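PDB 2FUP: hypothetical protein PA3352 from Pseudomonas aeruginosa, which is a putative FlgN-type flagella synthesis protein, probably acting, as its relatives do, as an export chaperone for hook-associated proteins of the flagellum. Local coordinates for residues D27-F30 against Q31-R35; R104-Q107 against A108-N112. All blocks are in the same frame, centred on the assembly; numbering follows the deposited sequence.

Interaction 1. Residues D27-F30 against Q31-R35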
loop_
_atom_site.group_PDB
_atom_site.type_symbol
_atom_site.label_atom_id
_atom_site.label_comp_id
_atom_site.label_asym_id
_atom_site.label_seq_id
_atom_site.Cartn_x
_atom_site.Cartn_y
_atom_site.Cartn_z
ATOM N N ASP A 27 1.299 3.180 -13.843
ATOM C CA ASP A 27 0.687 3.797 -15.009
ATOM C C ASP A 27 1.786 4.318 -15.958
ATOM O O ASP A 27 1.681 4.246 -17.208
ATOM C CB ASP A 27 -0.143 4.998 -14.586
ATOM C CG ASP A 27 -0.814 5.687 -15.770
ATOM O OD1 ASP A 27 -1.587 4.979 -16.438
ATOM O OD2 ASP A 27 -0.608 6.923 -15.984
ATOM N N GLU A 28 2.868 4.875 -15.388
ATOM C CA GLU A 28 3.959 5.382 -16.194
ATOM C C GLU A 28 4.571 4.185 -16.991
ATOM O O GLU A 28 4.963 4.286 -18.158
ATOM C CB GLU A 28 4.979 6.086 -15.299
ATOM C CG GLU A 28 6.094 6.702 -16.067
ATOM C CD GLU A 28 6.923 7.707 -15.260
ATOM O OE1 GLU A 28 6.469 8.019 -14.128
ATOM O OE2 GLU A 28 8.030 8.122 -15.708
ATOM N N GLU A 29 4.721 3.060 -16.286
ATOM C CA GLU A 29 5.206 1.856 -16.935
ATOM C C GLU A 29 4.280 1.330 -18.073
ATOM O O GLU A 29 4.742 0.940 -19.115
ATOM C CB GLU A 29 5.447 0.792 -15.855
ATOM C CG GLU A 29 5.932 -0.538 -16.354
ATOM C CD GLU A 29 6.015 -1.521 -15.197
ATOM O OE1 GLU A 29 6.988 -1.451 -14.405
ATOM O OE2 GLU A 29 5.071 -2.314 -15.034
ATOM N N PHE A 30 2.987 1.368 -17.847
ATOM C CA PHE A 30 1.996 1.059 -18.889
ATOM C C PHE A 30 2.241 1.926 -20.114
ATOM O O PHE A 30 2.293 1.438 -21.272
ATOM C CB PHE A 30 0.587 1.262 -18.323
ATOM C CG PHE A 30 -0.473 1.072 -19.291
ATOM C CD1 PHE A 30 -0.665 -0.146 -19.870
ATOM C CD2 PHE A 30 -1.316 2.133 -19.587
ATOM C CE1 PHE A 30 -1.700 -0.328 -20.802
ATOM C CE2 PHE A 30 -2.333 1.981 -20.530
ATOM C CZ PHE A 30 -2.521 0.768 -21.129
ATOM N N GLN A 31 2.439 3.226 -19.883
ATOM C CA GLN A 31 2.680 4.120 -21.026
ATOM C C GLN A 31 3.953 3.759 -21.782
ATOM O O GLN A 31 4.062 3.765 -23.009
ATOM C CB GLN A 31 2.760 5.563 -20.561
ATOM C CG GLN A 31 1.442 6.048 -20.027
ATOM C CD GLN A 31 1.515 7.454 -19.478
ATOM O OE1 GLN A 31 2.089 8.377 -20.093
ATOM N NE2 GLN A 31 0.962 7.631 -18.301
ATOM N N ALA A 32 4.997 3.492 -21.001
ATOM C CA ALA A 32 6.241 3.059 -21.594
ATOM C C ALA A 32 6.085 1.796 -22.411
ATOM O O ALA A 32 6.678 1.691 -23.475
ATOM C CB ALA A 32 7.276 2.800 -20.507
ATOM N N LEU A 33 5.387 0.804 -21.860
ATOM C CA LEU A 33 5.140 -0.441 -22.604
ATOM C C LEU A 33 4.396 -0.194 -23.904
ATOM O O LEU A 33 4.752 -0.764 -24.959
ATOM C CB LEU A 33 4.325 -1.396 -21.773
ATOM C CG LEU A 33 5.043 -2.028 -20.617
ATOM C CD1 LEU A 33 4.052 -2.718 -19.709
ATOM C CD2 LEU A 33 6.174 -2.945 -20.970
ATOM N N GLU A 34 3.336 0.621 -23.835
ATOM C CA GLU A 34 2.557 0.969 -25.055
ATOM C C GLU A 34 3.437 1.616 -26.089
ATOM O O GLU A 34 3.269 1.416 -27.314
ATOM C CB GLU A 34 1.443 1.958 -24.698
ATOM C CG GLU A 34 0.310 1.322 -23.894
ATOM C CD GLU A 34 -0.387 0.193 -24.637
ATOM O OE1 GLU A 34 -0.426 0.224 -25.894
ATOM O OE2 GLU A 34 -0.888 -0.731 -23.969
ATOM N N ARG A 35 4.386 2.420 -25.632
ATOM C CA ARG A 35 5.181 3.197 -26.532
ATOM C C ARG A 35 6.482 2.535 -26.873
ATOM O O ARG A 35 7.307 3.133 -27.572
ATOM C CB ARG A 35 5.474 4.577 -25.979
ATOM C CG ARG A 35 4.277 5.350 -25.593
ATOM C CD ARG A 35 4.752 6.625 -24.933
ATOM N NE ARG A 35 3.681 7.317 -24.251
ATOM C CZ ARG A 35 3.816 8.502 -23.654
ATOM N NH1 ARG A 35 4.964 9.101 -23.677
ATOM N NH2 ARG A 35 2.793 9.078 -23.043
#

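Interaction 2. Residues R104-Q107 against A108-N112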
loop_
_atom_site.group_PDB
_atom_site.type_symbol
_atom_site.label_atom_id
_atom_site.label_comp_id
_atom_site.label_asym_id
_atom_site.label_seq_id
_atom_site.Cartn_x
_atom_site.Cartn_y
_atom_site.Cartn_z
ATOM N N ARG A 104 -6.119 -1.136 -6.569
ATOM C CA ARG A 104 -5.863 -0.490 -7.835
ATOM C C ARG A 104 -4.441 -0.790 -8.323
ATOM O O ARG A 104 -4.243 -1.060 -9.521
ATOM C CB ARG A 104 -6.054 1.024 -7.687
ATOM C CG ARG A 104 -7.505 1.448 -7.534
ATOM C CD ARG A 104 -7.650 2.927 -7.205
ATOM N NE ARG A 104 -7.432 3.774 -8.381
ATOM C CZ ARG A 104 -7.213 5.101 -8.353
ATOM N NH1 ARG A 104 -7.136 5.766 -7.196
ATOM N NH2 ARG A 104 -7.051 5.768 -9.506
ATOM N N CYS A 105 -3.469 -0.696 -7.430
ATOM C CA CYS A 105 -2.079 -1.037 -7.808
ATOM C C CYS A 105 -2.011 -2.481 -8.307
ATOM O O CYS A 105 -1.362 -2.766 -9.321
ATOM C CB CYS A 105 -1.142 -0.877 -6.650
ATOM S SG CYS A 105 -0.777 0.814 -6.092
ATOM N N GLN A 106 -2.628 -3.391 -7.581
ATOM C CA GLN A 106 -2.553 -4.807 -7.964
ATOM C C GLN A 106 -3.120 -5.039 -9.315
ATOM O O GLN A 106 -2.494 -5.745 -10.151
ATOM C CB GLN A 106 -3.314 -5.653 -6.954
ATOM C CG GLN A 106 -3.277 -7.135 -7.261
ATOM C CD GLN A 106 -4.001 -7.893 -6.137
ATOM O OE1 GLN A 106 -5.237 -7.760 -5.990
ATOM N NE2 GLN A 106 -3.234 -8.648 -5.314
ATOM N N GLN A 107 -4.282 -4.454 -9.610
ATOM C CA GLN A 107 -4.911 -4.626 -10.894
ATOM C C GLN A 107 -4.065 -4.033 -12.043
ATOM O O GLN A 107 -3.958 -4.598 -13.111
ATOM C CB GLN A 107 -6.276 -3.900 -10.906
ATOM C CG GLN A 107 -7.302 -4.461 -9.909
ATOM C CD GLN A 107 -8.519 -3.554 -9.684
ATOM O OE1 GLN A 107 -8.491 -2.351 -9.966
ATOM N NE2 GLN A 107 -9.597 -4.147 -9.146
ATOM N N ALA A 108 -3.528 -2.841 -11.795
ATOM C CA ALA A 108 -2.802 -2.141 -12.835
ATOM C C ALA A 108 -1.526 -2.905 -13.126
ATOM O O ALA A 108 -1.069 -2.962 -14.284
ATOM C CB ALA A 108 -2.475 -0.719 -12.376
ATOM N N ASN A 109 -0.934 -3.469 -12.112
ATOM C CA ASN A 109 0.263 -4.245 -12.337
ATOM C C ASN A 109 -0.026 -5.526 -13.089
ATOM O O ASN A 109 0.704 -5.903 -14.031
ATOM C CB ASN A 109 0.936 -4.519 -11.035
ATOM C CG ASN A 109 2.220 -5.291 -11.194
ATOM O OD1 ASN A 109 3.211 -4.768 -11.717
ATOM N ND2 ASN A 109 2.212 -6.560 -10.750
ATOM N N LEU A 110 -1.135 -6.170 -12.753
ATOM C CA LEU A 110 -1.530 -7.340 -13.533
ATOM C C LEU A 110 -1.765 -6.991 -14.993
ATOM O O LEU A 110 -1.384 -7.752 -15.919
ATOM C CB LEU A 110 -2.769 -8.016 -12.909
ATOM C CG LEU A 110 -2.467 -8.735 -11.599
ATOM C CD1 LEU A 110 -3.774 -9.127 -10.893
ATOM C CD2 LEU A 110 -1.574 -9.960 -11.798
ATOM N N ARG A 111 -2.406 -5.873 -15.265
ATOM C CA ARG A 111 -2.577 -5.440 -16.644
ATOM C C ARG A 111 -1.213 -5.276 -17.356
ATOM O O ARG A 111 -1.050 -5.708 -18.500
ATOM C CB ARG A 111 -3.416 -4.156 -16.734
ATOM C CG ARG A 111 -3.484 -3.532 -18.127
ATOM C CD ARG A 111 -3.691 -2.066 -18.082
ATOM N NE ARG A 111 -2.636 -1.489 -17.271
ATOM C CZ ARG A 111 -2.669 -0.279 -16.738
ATOM N NH1 ARG A 111 -3.697 0.535 -16.979
ATOM N NH2 ARG A 111 -1.663 0.114 -15.986
ATOM N N ASN A 112 -0.241 -4.665 -16.701
ATOM C CA ASN A 112 1.107 -4.520 -17.282
ATOM C C ASN A 112 1.786 -5.870 -17.524
ATOM O O ASN A 112 2.364 -6.083 -18.603
ATOM C CB ASN A 112 2.009 -3.705 -16.366
ATOM C CG ASN A 112 1.613 -2.230 -16.304
ATOM O OD1 ASN A 112 0.643 -1.804 -16.915
ATOM N ND2 ASN A 112 2.410 -1.444 -15.619
HETATM O O HOH W 1 -0.330 -7.223 -9.269
#

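Interaction 1. Residues D27-F30 against Q31-R35
Two torsions bring Phe30 and Glu34 together: a chi1 of 176° sets Phe30 CG opposite the backbone N, beside the carbonyl carbon, while CG of Glu34 lies anti to its carbonyl carbon and the chain then bends at chi2 (-61°). One helical turn apart in the last part of helix 7-34, a long helix of this all-helical FlgN-family protein, the two form an i to i+4 pair. The methylene CG of Glu34 sits over one face of the ring, 4.1 Å from its centroid and displaced toward the rim, a CH-pi contact. Beyond it the carboxylate turns steeply against the ring plane, and OE2 stands above that plane on the same side, just past the rim, 3.3 Å from Phe30 CE1. Glutamate suits such a place, since its aliphatic part covers an aromatic face while its head stays near solvent; the ring itself also makes a cation-pi contact with Arg111.

A second i to i+4 pair joins Asp27 and Gln31, both partly exposed. The extended side chain of Gln31 brings its amide back to Asp27, and NE2 donates to Asp27 OD2 at 2.9 Å, a weak bond because the N-H points poorly at the oxygen (127°). On the buried side small Ala32 lets Val40 and Leu41 of helix 39-68 come close. Glu29, buried but charged, is matched by a salt bridge to Lys48 and hydrogen bonds to Asn112 and, weakly, Gln120.

The backbone is regular helix up to Glu34, with Ala32 N bonded to Glu28 O and Glu34 N to Phe30 O. Leu33 N donates to Glu29 O at 2.8 Å, and the leucine CG lies 3.3 Å from the same oxygen.

Interaction 2. Residues R104-Q107 against A108-N112
Leu110 packs against Gln106 one turn earlier in helix 88-114, an i to i+4 contact on a long helix of the bundle that runs parallel to helix 7-34. Followed outward, the leucine begins with CB, which rests 3.6 Å from both Gln106 O and Gln107 O, so it lies against the carbonyl end of the preceding turn. CG stands anti to the carbonyl carbon (chi1 -71°), and this brings it to 3.3 Å from Gln106 O. At the tip, CD1 reaches 4.2 Å to CG of Gln106. The glutamine points the same way and lies alongside, offering its CG methylene to the methyl. A long side chain with an aliphatic shaft and a polar end fits here, and it also touches Asn128 and Arg131.

Gln106 O is gripped twice: Leu110 N donates to it at 3.0 Å, and a water donates to it at 2.8 Å. That water in turn accepts from Asn109 ND2, whose other partner is the backbone oxygen of Gln120, so the asparagine amide ties this turn to the chain leading into helix 121-130. Small Ala108 allows close approach to Val26 of helix 7-34, its CB lying 3.4 Å from Arg104 O within its own helix.

Further along, Arg111 bends at chi3 and turns its guanidinium back to its neighbour Asn112. That amide's ND2 is spent on Glu29 and Val26, leaving its oxygen to receive Arg111 NH2 at 3.1 Å, together with a weaker bond from Arg111 NE.

In the fold
Interactions 1 and 2 lie on helices 7-34 and 88-114, their centres about 12 Å apart, and they meet where these helices pack. The polar join is Glu29 OE2 with Asn112 ND2 at 2.9 Å, a probable hydrogen bond that brings a buried carboxylate of the first to a buried amide of the second. Beside it, Phe30 CB lies 3.4 Å from Asn112 OD1, the oxygen that also receives the Arg111 guanidinium, and the same CB is 3.4 Å from Arg111 NH2. Leu33 CD1 adds packing, 3.9 Å from Asn112 O. Each contact is thus local to its own helix, and Asn112, with Arg111 beside it, joins the two.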